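Local structure of DUF1955 domain-containing protein (Sulfolobus tokodaii, 1WY6) at residues V123-L128 / I149-K154. The protein is of unknown function but folds as an all-helical repeat protein, an architecture that in other proteins often serves as a binding scaffold. Sequence-based numbering, arbitrary orientation.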
# COMPACT_ATOMS: atom_id res chain seq x y z
N VAL A 123 -15.48 -1.93 3.61
CA VAL A 123 -14.24 -2.06 4.37
C VAL A 123 -14.50 -2.11 5.87
O VAL A 123 -15.51 -1.59 6.35
CB VAL A 123 -13.28 -0.88 4.08
CG1 VAL A 123 -12.65 -1.05 2.71
CG2 VAL A 123 -14.03 0.44 4.16
N SER A 124 -13.59 -2.75 6.60
CA SER A 124 -13.71 -2.88 8.05
C SER A 124 -13.46 -1.54 8.72
O SER A 124 -12.98 -0.60 8.10
CB SER A 124 -12.72 -3.91 8.57
OG SER A 124 -11.39 -3.47 8.36
N ALA A 125 -13.77 -1.46 10.01
CA ALA A 125 -13.58 -0.23 10.77
C ALA A 125 -12.10 0.17 10.83
O ALA A 125 -11.77 1.35 10.75
CB ALA A 125 -14.14 -0.40 12.18
N SER A 126 -11.22 -0.82 10.98
CA SER A 126 -9.79 -0.56 11.06
C SER A 126 -9.28 0.22 9.85
O SER A 126 -8.56 1.21 9.98
CB SER A 126 -9.01 -1.87 11.21
OG SER A 126 -9.27 -2.73 10.12
N ILE A 127 -9.67 -0.23 8.67
CA ILE A 127 -9.26 0.43 7.44
C ILE A 127 -9.82 1.86 7.39
O ILE A 127 -9.09 2.80 7.07
CB ILE A 127 -9.71 -0.42 6.21
CG1 ILE A 127 -8.88 -1.71 6.18
CG2 ILE A 127 -9.51 0.36 4.93
CD1 ILE A 127 -9.41 -2.81 5.26
N LEU A 128 -11.09 2.04 7.74
CA LEU A 128 -11.68 3.38 7.76
C LEU A 128 -10.87 4.27 8.70
O LEU A 128 -10.62 5.44 8.41
CB LEU A 128 -13.13 3.33 8.25
CG LEU A 128 -14.18 2.65 7.38
CD1 LEU A 128 -15.46 2.46 8.18
CD2 LEU A 128 -14.44 3.49 6.14
N ILE A 149 -16.77 8.64 11.55
CA ILE A 149 -18.19 8.54 11.87
C ILE A 149 -18.68 7.18 11.39
O ILE A 149 -19.40 6.49 12.11
CB ILE A 149 -19.01 9.68 11.20
CG1 ILE A 149 -18.75 11.00 11.93
CG2 ILE A 149 -20.49 9.34 11.22
CD1 ILE A 149 -19.43 12.20 11.29
N GLU A 150 -18.29 6.80 10.18
CA GLU A 150 -18.67 5.50 9.63
C GLU A 150 -18.08 4.36 10.45
O GLU A 150 -18.73 3.34 10.66
CB GLU A 150 -18.22 5.38 8.17
CG GLU A 150 -18.54 4.02 7.55
CD GLU A 150 -20.04 3.75 7.46
OE1 GLU A 150 -20.41 2.56 7.34
OE2 GLU A 150 -20.84 4.71 7.49
N ALA A 151 -16.84 4.53 10.91
CA ALA A 151 -16.18 3.50 11.72
C ALA A 151 -16.92 3.35 13.06
O ALA A 151 -17.04 2.25 13.59
CB ALA A 151 -14.73 3.89 11.98
N CYS A 152 -17.38 4.46 13.60
CA CYS A 152 -18.12 4.45 14.86
C CYS A 152 -19.41 3.67 14.62
O CYS A 152 -19.81 2.83 15.43
CB CYS A 152 -18.41 5.90 15.30
SG CYS A 152 -19.50 6.08 16.75
N LYS A 153 -20.04 3.93 13.48
CA LYS A 153 -21.27 3.24 13.10
C LYS A 153 -21.02 1.74 12.99
O LYS A 153 -21.88 0.94 13.38
CB LYS A 153 -21.78 3.78 11.77
CG LYS A 153 -23.04 3.09 11.28
CD LYS A 153 -23.54 3.74 10.00
CE LYS A 153 -24.83 3.09 9.52
NZ LYS A 153 -25.53 3.96 8.52
N LYS A 154 -19.86 1.36 12.47
CA LYS A 154 -19.50 -0.05 12.32
C LYS A 154 -19.13 -0.67 13.66
O LYS A 154 -18.79 -1.86 13.71
CB LYS A 154 -18.33 -0.22 11.35
CG LYS A 154 -18.67 -0.01 9.88
CD LYS A 154 -17.45 -0.31 9.02
CE LYS A 154 -17.79 -0.23 7.55
NZ LYS A 154 -18.81 -1.24 7.18
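In this helical repeat protein, consecutive helices 125-137 and 141-153 form an antiparallel hairpin, and Ala125, Leu128 and Ala151 close its open end, where the first helix starts and the second finishes. Small residues suit the closest approach: the CA atoms of Ala125 and Ala151 lie 4.6 Å apart, and each alanine brings just a methyl group there. Ala151 CB rests 4.1 Å from Leu128 CB and near the carbonyl oxygen of Ala125. Leu128 supplies the longer apolar arm. Its chi1 of -68° sets CG opposite the carbonyl carbon, and CD1 enters the notch between Glu150 and Lys154, one turn apart, meeting Glu150 CG and Lys154 CD, each at 3.5 Å. Both charged residues thus contribute methylenes; Ile117 also packs on Leu128. Ser124, the N-cap of helix 125-137, shares a 2.9 Å hydrogen bond between its OG and Ser126 OG, while its backbone N is hydrogen-bonded to Asn88 OD1. The Lys154 side chain crosses that of Leu128 at about a right angle, and its CE meets Val123 O in a tight 2.9 Å C-to-O contact, not a hydrogen bond. The chi4 bend (-63°) swings NZ aside, 3.4 Å from Val123 O and too poorly angled for a hydrogen bond.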